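Local coordinates for branched-chain-amino-acid aminotransferase (Pseudomonas aeruginosa, PDB 6NST), which probably transfers the amino groups of leucine, isoleucine and valine to 2-oxoglutarate with the help of pyridoxal 5'-phosphate, a step in branched-chain amino-acid biosynthesis, at residues I10-G14 against E15-W19; A164-N167 against S168-L172; C216-G219 against I220-T224; K239-R243 against D244-I248; R265-G269 against R270-A274. The protein carries 1 engineered substitution. All blocks are in the same frame, centred on the assembly; numbering follows the deposited sequence.

Contact 1: residues I10-G14 against E15-W19; sequences IWYDG and ELVQW
Ile10 and Val17 face each other as an antiparallel hydrogen-bonded pair, each backbone N-H given to the other's carbonyl. Ile10 N reaches Val17 O at 2.9 Å, and Val17 N returns to Ile10 O at 3.0 Å. The pairing slackens toward the turn, at Tyr12 and Glu15, where the bond from Glu15 N to Tyr12 O is weak. The Ile10-Val17 pair and a type I' turn from Tyr12 to Glu15, with Asp13 and Gly14 at its corners, define a two-residue beta hairpin; strand 9-12 continues the sheet onto strand 118-126, and Asp13 OD1 accepts from Val120 N. Apolar contacts occupy both faces. On one, Tyr12 CB lies 3.9 Å from Val17 CG1, the two side chains pointing the same way; on the other, Leu16 CD2 comes to the edge of the Trp11 indole, 4.0 Å from Trp11 CB. Trp19, just past strand 15-18, turns its indole back to Ile10. With CG1 beside its backbone N (chi1 -64°), Ile10 sends CD1 over that ring system, 3.7 Å from the centroid of the five-membered ring of Trp19 in a CH-pi contact, while Trp19 NE1 donates to Met3 O and His25 of a neighbouring subunit also meets the indole.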
loop_
_atom_site.group_PDB
_atom_site.type_symbol
_atom_site.label_atom_id
_atom_site.label_comp_id
_atom_site.label_asym_id
_atom_site.label_seq_id
_atom_site.Cartn_x
_atom_site.Cartn_y
_atom_site.Cartn_z
ATOM N N ILE A 10 -28.969 2.200 36.024
ATOM C CA ILE A 10 -28.356 2.594 34.763
ATOM C C ILE A 10 -29.282 3.592 34.087
ATOM O O ILE A 10 -30.491 3.352 33.984
ATOM C CB ILE A 10 -28.100 1.385 33.841
ATOM C CG1 ILE A 10 -27.086 0.432 34.472
ATOM C CG2 ILE A 10 -27.622 1.846 32.472
ATOM C CD1 ILE A 10 -26.909 -0.860 33.706
ATOM N N TRP A 11 -28.722 4.714 33.645
ATOM C CA TRP A 11 -29.483 5.671 32.852
ATOM C C TRP A 11 -29.780 5.056 31.490
ATOM O O TRP A 11 -28.862 4.661 30.767
ATOM C CB TRP A 11 -28.700 6.971 32.705
ATOM C CG TRP A 11 -29.478 8.105 32.113
ATOM C CD1 TRP A 11 -30.191 9.051 32.792
ATOM C CD2 TRP A 11 -29.604 8.427 30.724
ATOM N NE1 TRP A 11 -30.758 9.940 31.910
ATOM C CE2 TRP A 11 -30.415 9.577 30.633
ATOM C CE3 TRP A 11 -29.115 7.853 29.546
ATOM C CZ2 TRP A 11 -30.739 10.167 29.412
ATOM C CZ3 TRP A 11 -29.444 8.437 28.337
ATOM C CH2 TRP A 11 -30.248 9.580 28.279
ATOM N N TYR A 12 -31.061 4.964 31.148
ATOM C CA TYR A 12 -31.500 4.247 29.950
ATOM C C TYR A 12 -32.599 5.074 29.289
ATOM O O TYR A 12 -33.756 5.037 29.721
ATOM C CB TYR A 12 -31.987 2.848 30.310
ATOM C CG TYR A 12 -32.105 1.874 29.155
ATOM C CD1 TYR A 12 -32.116 2.309 27.837
ATOM C CD2 TYR A 12 -32.215 0.511 29.394
ATOM C CE1 TYR A 12 -32.227 1.410 26.791
ATOM C CE2 TYR A 12 -32.327 -0.391 28.357
ATOM C CZ TYR A 12 -32.331 0.062 27.058
ATOM O OH TYR A 12 -32.443 -0.842 26.027
ATOM N N ASP A 13 -32.225 5.820 28.248
ATOM C CA ASP A 13 -33.164 6.554 27.400
ATOM C C ASP A 13 -34.023 7.528 28.212
ATOM O O ASP A 13 -35.256 7.499 28.171
ATOM C CB ASP A 13 -34.041 5.586 26.595
ATOM C CG ASP A 13 -33.260 4.831 25.536
ATOM O OD1 ASP A 13 -32.054 5.111 25.368
ATOM O OD2 ASP A 13 -33.851 3.959 24.869
ATOM N N GLY A 14 -33.347 8.412 28.941
ATOM C CA GLY A 14 -34.008 9.480 29.661
ATOM C C GLY A 14 -34.394 9.162 31.089
ATOM O O GLY A 14 -34.748 10.083 31.836
ATOM N N GLU A 15 -34.342 7.898 31.496
ATOM C CA GLU A 15 -34.766 7.486 32.823
ATOM C C GLU A 15 -33.730 6.552 33.428
ATOM O O GLU A 15 -32.973 5.884 32.720
ATOM C CB GLU A 15 -36.135 6.785 32.789
ATOM C CG GLU A 15 -37.295 7.664 32.344
ATOM C CD GLU A 15 -38.606 6.901 32.270
ATOM O OE1 GLU A 15 -38.586 5.664 32.439
ATOM O OE2 GLU A 15 -39.656 7.539 32.042
ATOM N N LEU A 16 -33.706 6.515 34.756
ATOM C CA LEU A 16 -32.923 5.526 35.480
ATOM C C LEU A 16 -33.750 4.257 35.621
ATOM O O LEU A 16 -34.936 4.314 35.963
ATOM C CB LEU A 16 -32.515 6.044 36.860
ATOM C CG LEU A 16 -31.620 7.282 36.908
ATOM C CD1 LEU A 16 -31.554 7.803 38.329
ATOM C CD2 LEU A 16 -30.226 6.968 36.382
ATOM N N VAL A 17 -33.125 3.116 35.344
ATOM C CA VAL A 17 -33.769 1.822 35.493
ATOM C C VAL A 17 -32.852 0.951 36.340
ATOM O O VAL A 17 -31.646 1.188 36.435
ATOM C CB VAL A 17 -34.072 1.161 34.126
ATOM C CG1 VAL A 17 -32.797 0.646 33.476
ATOM C CG2 VAL A 17 -35.113 0.055 34.270
ATOM N N GLN A 18 -33.449 -0.044 36.993
ATOM C CA GLN A 18 -32.663 -0.993 37.767
ATOM C C GLN A 18 -31.616 -1.654 36.879
ATOM O O GLN A 18 -31.840 -1.894 35.690
ATOM C CB GLN A 18 -33.565 -2.053 38.400
ATOM C CG GLN A 18 -34.582 -1.503 39.388
ATOM C CD GLN A 18 -33.942 -0.949 40.649
ATOM O OE1 GLN A 18 -32.770 -1.203 40.930
ATOM N NE2 GLN A 18 -34.713 -0.188 41.417
ATOM N N TRP A 19 -30.456 -1.940 37.475
ATOM C CA TRP A 19 -29.321 -2.456 36.712
ATOM C C TRP A 19 -29.697 -3.718 35.945
ATOM O O TRP A 19 -29.461 -3.816 34.735
ATOM C CB TRP A 19 -28.146 -2.724 37.651
ATOM C CG TRP A 19 -26.837 -2.913 36.952
ATOM C CD1 TRP A 19 -26.437 -4.006 36.240
ATOM C CD2 TRP A 19 -25.747 -1.984 36.909
ATOM N NE1 TRP A 19 -25.168 -3.813 35.751
ATOM C CE2 TRP A 19 -24.721 -2.580 36.149
ATOM C CE3 TRP A 19 -25.539 -0.708 37.439
ATOM C CZ2 TRP A 19 -23.506 -1.942 35.906
ATOM C CZ3 TRP A 19 -24.333 -0.076 37.196
ATOM C CH2 TRP A 19 -23.333 -0.693 36.435
#

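Contact 2: residues A164-N167 against S168-L172; sequences AYIN and SMLAL
Side by side and one helical turn apart, Ile166 and Leu170 point the same way. The CG2 branch of Ile166 touches Leu170 CD1 at 3.9 Å; beneath this pair Leu170 N donates to Ile166 O at 2.9 Å. Tyr165, at the N-cap position, turns its ring along another side of the helix, where Ser168 OG approaches CD2 of the Tyr165 ring obliquely at 3.7 Å. The Tyr165 carbonyl receives Met169 N at 3.2 Å, and the CG of Met169 packs 3.4 Å from the same Tyr165 O. Asn167 holds its amide anti to the backbone N (chi1 -176°), directed out of the helix: OD1 and Ser168 OG both accept from Arg149 NH1, and ND2 donates to Ile154 O of a neighbouring subunit. The Tyr165 side chain also touches Lys160, the probable cofactor-bearing lysine, unmodified here. This first turn of helix 166-177 begins the helical crossover between parallel strands 140-145 and 182-186, with Ala171 resting on Ala183 and Met185 of the latter.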
loop_
_atom_site.group_PDB
_atom_site.type_symbol
_atom_site.label_atom_id
_atom_site.label_comp_id
_atom_site.label_asym_id
_atom_site.label_seq_id
_atom_site.Cartn_x
_atom_site.Cartn_y
_atom_site.Cartn_z
ATOM N N ALA A 164 -15.566 -1.424 15.833
ATOM C CA ALA A 164 -14.174 -1.269 15.431
ATOM C C ALA A 164 -13.207 -1.894 16.426
ATOM O O ALA A 164 -12.053 -2.150 16.069
ATOM C CB ALA A 164 -13.835 0.210 15.244
ATOM N N TYR A 165 -13.647 -2.157 17.653
ATOM C CA TYR A 165 -12.762 -2.674 18.688
ATOM C C TYR A 165 -12.572 -4.184 18.620
ATOM O O TYR A 165 -12.029 -4.767 19.563
ATOM C CB TYR A 165 -13.271 -2.260 20.071
ATOM C CG TYR A 165 -12.857 -0.851 20.427
ATOM C CD1 TYR A 165 -13.512 0.245 19.880
ATOM C CD2 TYR A 165 -11.792 -0.617 21.285
ATOM C CE1 TYR A 165 -13.129 1.535 20.190
ATOM C CE2 TYR A 165 -11.403 0.670 21.603
ATOM C CZ TYR A 165 -12.075 1.742 21.052
ATOM O OH TYR A 165 -11.689 3.025 21.365
ATOM N N ILE A 166 -13.002 -4.830 17.534
ATOM C CA ILE A 166 -12.586 -6.207 17.287
ATOM C C ILE A 166 -11.073 -6.273 17.127
ATOM O O ILE A 166 -10.411 -7.166 17.671
ATOM C CB ILE A 166 -13.304 -6.772 16.047
ATOM C CG1 ILE A 166 -14.804 -6.911 16.305
ATOM C CG2 ILE A 166 -12.700 -8.109 15.643
ATOM C CD1 ILE A 166 -15.565 -7.449 15.114
ATOM N N ASN A 167 -10.505 -5.317 16.390
ATOM C CA ASN A 167 -9.069 -5.315 16.134
ATOM C C ASN A 167 -8.278 -5.160 17.428
ATOM O O ASN A 167 -7.203 -5.752 17.581
ATOM C CB ASN A 167 -8.730 -4.196 15.147
ATOM C CG ASN A 167 -7.269 -4.186 14.753
ATOM O OD1 ASN A 167 -6.476 -3.417 15.297
ATOM N ND2 ASN A 167 -6.905 -5.037 13.800
ATOM N N SER A 168 -8.796 -4.375 18.373
ATOM C CA SER A 168 -8.132 -4.229 19.663
ATOM C C SER A 168 -8.180 -5.527 20.460
ATOM O O SER A 168 -7.198 -5.896 21.114
ATOM C CB SER A 168 -8.771 -3.087 20.455
ATOM O OG SER A 168 -8.693 -1.866 19.738
ATOM N N MET A 169 -9.313 -6.234 20.419
ATOM C CA MET A 169 -9.424 -7.497 21.142
ATOM C C MET A 169 -8.515 -8.562 20.541
ATOM O O MET A 169 -7.897 -9.343 21.274
ATOM C CB MET A 169 -10.874 -7.980 21.145
ATOM C CG MET A 169 -11.818 -7.124 21.969
ATOM S SD MET A 169 -13.490 -7.797 21.982
ATOM C CE MET A 169 -13.198 -9.412 22.701
ATOM N N LEU A 170 -8.434 -8.617 19.209
ATOM C CA LEU A 170 -7.552 -9.583 18.562
ATOM C C LEU A 170 -6.098 -9.333 18.937
ATOM O O LEU A 170 -5.338 -10.280 19.176
ATOM C CB LEU A 170 -7.733 -9.524 17.045
ATOM C CG LEU A 170 -9.082 -10.018 16.515
ATOM C CD1 LEU A 170 -9.194 -9.802 15.012
ATOM C CD2 LEU A 170 -9.278 -11.487 16.862
ATOM N N ALA A 171 -5.700 -8.062 19.013
ATOM C CA ALA A 171 -4.314 -7.720 19.312
ATOM C C ALA A 171 -3.987 -7.903 20.788
ATOM O O ALA A 171 -2.893 -8.364 21.128
ATOM C CB ALA A 171 -4.027 -6.285 18.881
ATOM N N LEU A 172 -4.914 -7.541 21.678
ATOM C CA LEU A 172 -4.658 -7.708 23.105
ATOM C C LEU A 172 -4.512 -9.181 23.464
ATOM O O LEU A 172 -3.606 -9.557 24.217
ATOM C CB LEU A 172 -5.777 -7.066 23.928
ATOM C CG LEU A 172 -5.640 -7.247 25.446
ATOM C CD1 LEU A 172 -4.345 -6.623 25.950
ATOM C CD2 LEU A 172 -6.841 -6.678 26.193
#

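Contact 3: residues C216-G219 against I220-T224; sequences CLNG and ITRNT. With SO4 (sulfate ion), chain G.
Arg222 CB sits 3.3 Å from Gly219 O, the carbonyl that precedes the helix and accepts Asn223 N at 2.9 Å. From CB the chain leaves with CG anti to the backbone N (chi1 172°) and runs extended to NE, passing among Asn199, Phe201 and Val213. At its tip NH1 approaches Asn218 OD1 only loosely, at 4.2 Å, and Asn218 is itself poorly ordered; NH2 instead forms a salt bridge with Glu238 and a hydrogen bond to Pro211 O. The arginine thus ties the start of the helix to strands 199-204 and 235-238. A sulfate ion, probably from the crystallisation liquor, lies at the same helix N-terminus. Ile220 N donates to sulfate O1 at 2.9 Å. Two donors of Thr221 converge on sulfate O4, the backbone N at 3.0 Å and OG1 at 2.7 Å. That hydroxyl lies beside its own backbone N, anti to the carbonyl carbon (chi1 -50°), which brings both donors to one oxygen. Arg61 and Thr257 also hydrogen-bond the ion. An anion held by the first N-H groups of a helix, with Gly219 at the N-cap, is the arrangement by which class-IV aminotransferases bind the cofactor phosphate, and the sulfate probably occupies that subsite.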
loop_
_atom_site.group_PDB
_atom_site.type_symbol
_atom_site.label_atom_id
_atom_site.label_comp_id
_atom_site.label_asym_id
_atom_site.label_seq_id
_atom_site.Cartn_x
_atom_site.Cartn_y
_atom_site.Cartn_z
ATOM N N CYS A 216 -4.116 6.778 14.480
ATOM C CA CYS A 216 -4.440 6.424 15.852
ATOM C C CYS A 216 -5.584 7.294 16.367
ATOM O O CYS A 216 -6.001 8.263 15.730
ATOM C CB CYS A 216 -3.211 6.570 16.749
ATOM S SG CYS A 216 -2.625 8.272 16.949
ATOM N N LEU A 217 -6.095 6.936 17.542
ATOM C CA LEU A 217 -7.187 7.688 18.143
ATOM C C LEU A 217 -6.660 8.950 18.812
ATOM O O LEU A 217 -5.635 8.923 19.500
ATOM C CB LEU A 217 -7.937 6.832 19.164
ATOM C CG LEU A 217 -9.165 7.488 19.806
ATOM C CD1 LEU A 217 -10.227 7.793 18.760
ATOM C CD2 LEU A 217 -9.735 6.616 20.914
ATOM N N ASN A 218 -7.366 10.061 18.598
ATOM C CA ASN A 218 -7.055 11.332 19.253
ATOM C C ASN A 218 -7.508 11.230 20.707
ATOM O O ASN A 218 -8.558 11.738 21.108
ATOM C CB ASN A 218 -7.737 12.488 18.527
ATOM C CG ASN A 218 -7.192 13.844 18.937
ATOM O OD1 ASN A 218 -6.532 13.979 19.966
ATOM N ND2 ASN A 218 -7.471 14.860 18.128
ATOM N N GLY A 219 -6.692 10.551 21.510
ATOM C CA GLY A 219 -7.084 10.253 22.876
ATOM C C GLY A 219 -7.139 11.500 23.741
ATOM O O GLY A 219 -6.266 12.369 23.681
ATOM N N ILE A 220 -8.190 11.584 24.559
ATOM C CA ILE A 220 -8.334 12.710 25.475
ATOM C C ILE A 220 -7.203 12.717 26.495
ATOM O O ILE A 220 -6.674 13.778 26.843
ATOM C CB ILE A 220 -9.717 12.673 26.149
ATOM C CG1 ILE A 220 -10.816 12.915 25.111
ATOM C CG2 ILE A 220 -9.802 13.698 27.275
ATOM C CD1 ILE A 220 -12.215 12.891 25.680
ATOM N N THR A 221 -6.804 11.536 26.979
ATOM C CA THR A 221 -5.673 11.460 27.898
ATOM C C THR A 221 -4.383 11.880 27.209
ATOM O O THR A 221 -3.521 12.522 27.821
ATOM C CB THR A 221 -5.540 10.045 28.459
ATOM O OG1 THR A 221 -6.811 9.600 28.947
ATOM C CG2 THR A 221 -4.527 10.012 29.596
ATOM N N ARG A 222 -4.230 11.516 25.935
ATOM C CA ARG A 222 -3.104 12.010 25.154
ATOM C C ARG A 222 -3.121 13.532 25.075
ATOM O O ARG A 222 -2.074 14.178 25.188
ATOM C CB ARG A 222 -3.138 11.395 23.755
ATOM C CG ARG A 222 -2.132 11.977 22.782
ATOM C CD ARG A 222 -2.415 11.492 21.367
ATOM N NE ARG A 222 -1.381 11.912 20.429
ATOM C CZ ARG A 222 -1.366 13.088 19.812
ATOM N NH1 ARG A 222 -2.333 13.970 20.031
ATOM N NH2 ARG A 222 -0.380 13.380 18.974
ATOM N N ASN A 223 -4.307 14.121 24.900
ATOM C CA ASN A 223 -4.408 15.575 24.815
ATOM C C ASN A 223 -4.063 16.234 26.145
ATOM O O ASN A 223 -3.471 17.320 26.168
ATOM C CB ASN A 223 -5.811 15.980 24.364
ATOM C CG ASN A 223 -5.969 17.484 24.232
ATOM O OD1 ASN A 223 -6.237 18.180 25.212
ATOM N ND2 ASN A 223 -5.804 17.991 23.016
ATOM N N THR A 224 -4.429 15.599 27.262
ATOM C CA THR A 224 -4.077 16.151 28.565
ATOM C C THR A 224 -2.572 16.101 28.796
ATOM O O THR A 224 -2.001 17.019 29.397
ATOM C CB THR A 224 -4.806 15.400 29.680
ATOM O OG1 THR A 224 -4.363 14.039 29.712
ATOM C CG2 THR A 224 -6.303 15.431 29.454
HETATM S S SO4 G . -8.711 8.041 25.807
HETATM O O1 SO4 G . -9.517 9.100 25.206
HETATM O O2 SO4 G . -9.550 7.225 26.675
HETATM O O3 SO4 G . -8.136 7.202 24.757
HETATM O O4 SO4 G . -7.637 8.640 26.594
#

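Contact 4: residues K239-R243 against D244-I248; sequences KRITR and DEVYI
The carboxylate of Glu245 receives Lys239 NZ in a salt bridge, 2.7 Å from OE2 on the syn lone pair of that oxygen, with a weaker bond to OE1. At the helix start Thr242 is the N-cap: its OG1 accepts Glu245 N at 3.2 Å and donates to Asp244 OD2 at 2.8 Å, from above the carboxylate plane. Thr242 OG1 sits between backbone N and carbonyl carbon (chi1 66°), placing it before the helical N-H groups. Apolar packing flanks these bonds, Ile241 CG2 lying 3.8 Å from Val246 CG2. On another side Arg243 runs alongside Tyr247, whose OH lies 3.2 Å from Arg243 CD and near the plane of the guanidinium, at its edge, while Arg243 O sits over one face of the ring. Further out, Tyr247 OH probably hydrogen-bonds Asp268 OD2. The Thr242 hydroxyl therefore caps the helix and probably helps hold Asp244, whose OD1 reaches Arg158 N of a neighbouring subunit; Asn153 of that subunit accepts from Arg243, so these two buried charged side chains find polar partners across the interface.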
loop_
_atom_site.group_PDB
_atom_site.type_symbol
_atom_site.label_atom_id
_atom_site.label_comp_id
_atom_site.label_asym_id
_atom_site.label_seq_id
_atom_site.Cartn_x
_atom_site.Cartn_y
_atom_site.Cartn_z
ATOM N N LYS A 239 5.457 13.026 15.280
ATOM C CA LYS A 239 6.061 12.593 14.029
ATOM C C LYS A 239 5.817 11.101 13.860
ATOM O O LYS A 239 5.290 10.431 14.751
ATOM C CB LYS A 239 7.558 12.923 13.988
ATOM C CG LYS A 239 8.418 12.111 14.940
ATOM C CD LYS A 239 9.881 12.518 14.808
ATOM C CE LYS A 239 10.805 11.536 15.508
ATOM N NZ LYS A 239 10.743 10.194 14.877
ATOM N N ARG A 240 6.198 10.590 12.693
ATOM C CA ARG A 240 6.088 9.163 12.436
ATOM C C ARG A 240 7.182 8.423 13.192
ATOM O O ARG A 240 8.359 8.787 13.118
ATOM C CB ARG A 240 6.183 8.877 10.939
ATOM C CG ARG A 240 5.231 9.704 10.097
ATOM C CD ARG A 240 5.471 9.473 8.618
ATOM N NE ARG A 240 4.566 8.472 8.065
ATOM C CZ ARG A 240 4.636 8.015 6.820
ATOM N NH1 ARG A 240 5.576 8.465 6.000
ATOM N NH2 ARG A 240 3.769 7.107 6.395
ATOM N N ILE A 241 6.787 7.389 13.928
ATOM C CA ILE A 241 7.682 6.630 14.791
ATOM C C ILE A 241 7.712 5.192 14.299
ATOM O O ILE A 241 6.659 4.578 14.093
ATOM C CB ILE A 241 7.230 6.690 16.262
ATOM C CG1 ILE A 241 7.277 8.125 16.783
ATOM C CG2 ILE A 241 8.089 5.774 17.125
ATOM C CD1 ILE A 241 6.742 8.273 18.190
ATOM N N THR A 242 8.912 4.657 14.110
ATOM C CA THR A 242 9.057 3.258 13.744
ATOM C C THR A 242 9.131 2.395 15.000
ATOM O O THR A 242 9.344 2.884 16.113
ATOM C CB THR A 242 10.299 3.052 12.880
ATOM O OG1 THR A 242 11.470 3.337 13.655
ATOM C CG2 THR A 242 10.260 3.975 11.672
ATOM N N ARG A 243 8.952 1.087 14.814
ATOM C CA ARG A 243 8.988 0.184 15.959
ATOM C C ARG A 243 10.376 0.143 16.590
ATOM O O ARG A 243 10.503 0.103 17.819
ATOM C CB ARG A 243 8.532 -1.217 15.549
ATOM C CG ARG A 243 9.512 -1.981 14.670
ATOM C CD ARG A 243 9.406 -3.471 14.928
ATOM N NE ARG A 243 8.276 -4.061 14.228
ATOM C CZ ARG A 243 7.678 -5.190 14.584
ATOM N NH1 ARG A 243 6.659 -5.641 13.870
ATOM N NH2 ARG A 243 8.084 -5.858 15.655
ATOM N N ASP A 244 11.432 0.168 15.773
ATOM C CA ASP A 244 12.778 0.106 16.323
ATOM C C ASP A 244 13.217 1.431 16.931
ATOM O O ASP A 244 14.162 1.451 17.727
ATOM C CB ASP A 244 13.776 -0.364 15.256
ATOM C CG ASP A 244 13.627 0.367 13.932
ATOM O OD1 ASP A 244 14.664 0.598 13.271
ATOM O OD2 ASP A 244 12.488 0.703 13.545
ATOM N N GLU A 245 12.542 2.529 16.592
ATOM C CA GLU A 245 12.758 3.780 17.309
ATOM C C GLU A 245 12.278 3.676 18.752
ATOM O O GLU A 245 12.872 4.285 19.650
ATOM C CB GLU A 245 12.050 4.921 16.573
ATOM C CG GLU A 245 12.221 6.294 17.196
ATOM C CD GLU A 245 11.619 7.397 16.342
ATOM O OE1 GLU A 245 11.196 7.106 15.199
ATOM O OE2 GLU A 245 11.569 8.553 16.814
ATOM N N VAL A 246 11.215 2.904 18.994
ATOM C CA VAL A 246 10.761 2.657 20.358
ATOM C C VAL A 246 11.776 1.811 21.120
ATOM O O VAL A 246 11.969 2.004 22.327
ATOM C CB VAL A 246 9.372 1.988 20.343
ATOM C CG1 VAL A 246 8.861 1.770 21.764
ATOM C CG2 VAL A 246 8.387 2.821 19.537
ATOM N N TYR A 247 12.438 0.871 20.436
ATOM C CA TYR A 247 13.388 -0.015 21.105
ATOM C C TYR A 247 14.516 0.771 21.767
ATOM O O TYR A 247 14.994 0.394 22.843
ATOM C CB TYR A 247 13.978 -1.021 20.110
ATOM C CG TYR A 247 13.002 -1.990 19.473
ATOM C CD1 TYR A 247 11.714 -2.160 19.971
ATOM C CD2 TYR A 247 13.381 -2.748 18.367
ATOM C CE1 TYR A 247 10.830 -3.051 19.379
ATOM C CE2 TYR A 247 12.507 -3.638 17.773
ATOM C CZ TYR A 247 11.232 -3.785 18.282
ATOM O OH TYR A 247 10.362 -4.675 17.692
ATOM N N ILE A 248 14.953 1.862 21.142
ATOM C CA ILE A 248 16.118 2.608 21.604
ATOM C C ILE A 248 15.718 3.907 22.310
ATOM O O ILE A 248 16.552 4.795 22.484
ATOM C CB ILE A 248 17.098 2.888 20.456
ATOM C CG1 ILE A 248 16.425 3.741 19.377
ATOM C CG2 ILE A 248 17.621 1.584 19.884
ATOM C CD1 ILE A 248 17.333 4.094 18.217
#

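Contact 5: residues R265-G269 against R270-A274; sequences REVDG and RKIGA
A bend at chi2 (82°) folds Arg270 back over the turn it follows, bringing NH1 to Asp268 O at 2.8 Å. The donor lies in the carbonyl plane, on a lone pair, while the oxygen is 26° out of the guanidinium plane. In Ile272 the first two torsions together carry CD1 to Val267 CG2 at 3.6 Å. Below these side chains the backbone forms a two-residue hairpin with a type I' turn from Val267 to Arg270. Val267 N reaches Arg270 O at 2.9 Å and Arg270 N returns to Val267 O at 2.8 Å; further along, Ile272 N is held by Arg265 O at 2.8 Å. Glu266 and Lys271 form the non-hydrogen-bonded pair, and Glu266 CA makes a CA-H...O contact with Arg270 O at 3.3 Å. NH1 and NH2 of Arg270 each donate to a main-chain carbonyl, one at the turn and one, Ile68 O of a neighbouring subunit, across the interface. Asp268 OD2, engaged by Thr144 OG1 and probably Tyr247 OH, stays 4.8 Å from Arg270 NH1 and may only modestly favour the buried positive charge.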
loop_
_atom_site.group_PDB
_atom_site.type_symbol
_atom_site.label_atom_id
_atom_site.label_comp_id
_atom_site.label_asym_id
_atom_site.label_seq_id
_atom_site.Cartn_x
_atom_site.Cartn_y
_atom_site.Cartn_z
ATOM N N ARG A 265 8.285 -0.893 30.122
ATOM C CA ARG A 265 9.667 -1.249 30.410
ATOM C C ARG A 265 10.306 -2.118 29.338
ATOM O O ARG A 265 11.539 -2.153 29.252
ATOM C CB ARG A 265 9.765 -1.968 31.761
ATOM C CG ARG A 265 9.017 -3.281 31.827
ATOM C CD ARG A 265 9.238 -3.954 33.171
ATOM N NE ARG A 265 8.444 -5.171 33.304
ATOM C CZ ARG A 265 8.858 -6.376 32.931
ATOM N NH1 ARG A 265 10.063 -6.529 32.399
ATOM N NH2 ARG A 265 8.065 -7.427 33.088
ATOM N N GLU A 266 9.509 -2.796 28.512
ATOM C CA GLU A 266 10.038 -3.751 27.550
ATOM C C GLU A 266 9.125 -3.806 26.333
ATOM O O GLU A 266 7.900 -3.805 26.472
ATOM C CB GLU A 266 10.167 -5.146 28.173
ATOM C CG GLU A 266 11.000 -6.122 27.365
ATOM C CD GLU A 266 10.780 -7.559 27.792
ATOM O OE1 GLU A 266 9.617 -8.015 27.772
ATOM O OE2 GLU A 266 11.768 -8.234 28.149
ATOM N N VAL A 267 9.725 -3.850 25.147
ATOM C CA VAL A 267 8.992 -3.948 23.890
ATOM C C VAL A 267 9.667 -5.014 23.037
ATOM O O VAL A 267 10.847 -4.877 22.690
ATOM C CB VAL A 267 8.945 -2.608 23.136
ATOM C CG1 VAL A 267 8.154 -2.762 21.842
ATOM C CG2 VAL A 267 8.336 -1.520 24.000
ATOM N N ASP A 268 8.919 -6.064 22.696
ATOM C CA ASP A 268 9.418 -7.148 21.848
ATOM C C ASP A 268 10.712 -7.734 22.403
ATOM O O ASP A 268 11.655 -8.033 21.666
ATOM C CB ASP A 268 9.608 -6.669 20.408
ATOM C CG ASP A 268 8.311 -6.228 19.769
ATOM O OD1 ASP A 268 7.252 -6.747 20.179
ATOM O OD2 ASP A 268 8.350 -5.365 18.862
ATOM N N GLY A 269 10.761 -7.895 23.725
ATOM C CA GLY A 269 11.949 -8.380 24.389
ATOM C C GLY A 269 13.081 -7.381 24.511
ATOM O O GLY A 269 14.101 -7.704 25.131
ATOM N N ARG A 270 12.948 -6.185 23.938
ATOM C CA ARG A 270 13.958 -5.141 24.071
ATOM C C ARG A 270 13.690 -4.340 25.339
ATOM O O ARG A 270 12.604 -3.772 25.503
ATOM C CB ARG A 270 13.961 -4.204 22.863
ATOM C CG ARG A 270 14.659 -4.736 21.632
ATOM C CD ARG A 270 13.757 -5.661 20.853
ATOM N NE ARG A 270 14.380 -6.108 19.616
ATOM C CZ ARG A 270 13.827 -6.982 18.784
ATOM N NH1 ARG A 270 12.639 -7.501 19.062
ATOM N NH2 ARG A 270 14.462 -7.336 17.678
ATOM N N LYS A 271 14.681 -4.287 26.225
ATOM C CA LYS A 271 14.581 -3.449 27.411
ATOM C C LYS A 271 14.527 -1.980 27.003
ATOM O O LYS A 271 15.330 -1.523 26.183
ATOM C CB LYS A 271 15.768 -3.712 28.342
ATOM C CG LYS A 271 15.757 -2.920 29.642
ATOM C CD LYS A 271 16.972 -3.250 30.505
ATOM C CE LYS A 271 18.276 -2.942 29.776
ATOM N NZ LYS A 271 19.487 -3.293 30.581
ATOM N N ILE A 272 13.565 -1.246 27.559
ATOM C CA ILE A 272 13.400 0.177 27.273
ATOM C C ILE A 272 14.259 0.940 28.276
ATOM O O ILE A 272 13.906 1.061 29.451
ATOM C CB ILE A 272 11.933 0.607 27.343
ATOM C CG1 ILE A 272 11.089 -0.181 26.341
ATOM C CG2 ILE A 272 11.801 2.100 27.073
ATOM C CD1 ILE A 272 11.486 0.049 24.906
ATOM N N GLY A 273 15.390 1.459 27.808
ATOM C CA GLY A 273 16.265 2.221 28.685
ATOM C C GLY A 273 16.805 1.351 29.804
ATOM O O GLY A 273 17.478 0.341 29.568
ATOM N N ALA A 274 16.507 1.736 31.044
ATOM C CA ALA A 274 16.937 0.991 32.219
ATOM C C ALA A 274 15.938 -0.076 32.646
ATOM O O ALA A 274 16.176 -0.762 33.646
ATOM C CB ALA A 274 17.196 1.948 33.386
#

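The five contacts follow in series, each a local turn, cap or hairpin, and together they illustrate how short-range geometry punctuates a large fold. Contact 1 stands apart at the edge of the antiparallel sheet, its centre about 45 Å from that of contact 4 and on the opposite side of the chain's centre. Contacts 2 and 3, centres about 18 Å apart, lie closest to the probable cofactor site and meet where Tyr165 packs on Leu217. Contacts 4 and 5, about 12 Å apart, join directly: strands 262-267 and 270-271 belong to the mixed sheet, against which helix 243-247 packs through Val246 on Met184 and Ile202. Contacts 4 and 5 meet one neighbouring subunit, contacts 1 and 2 another.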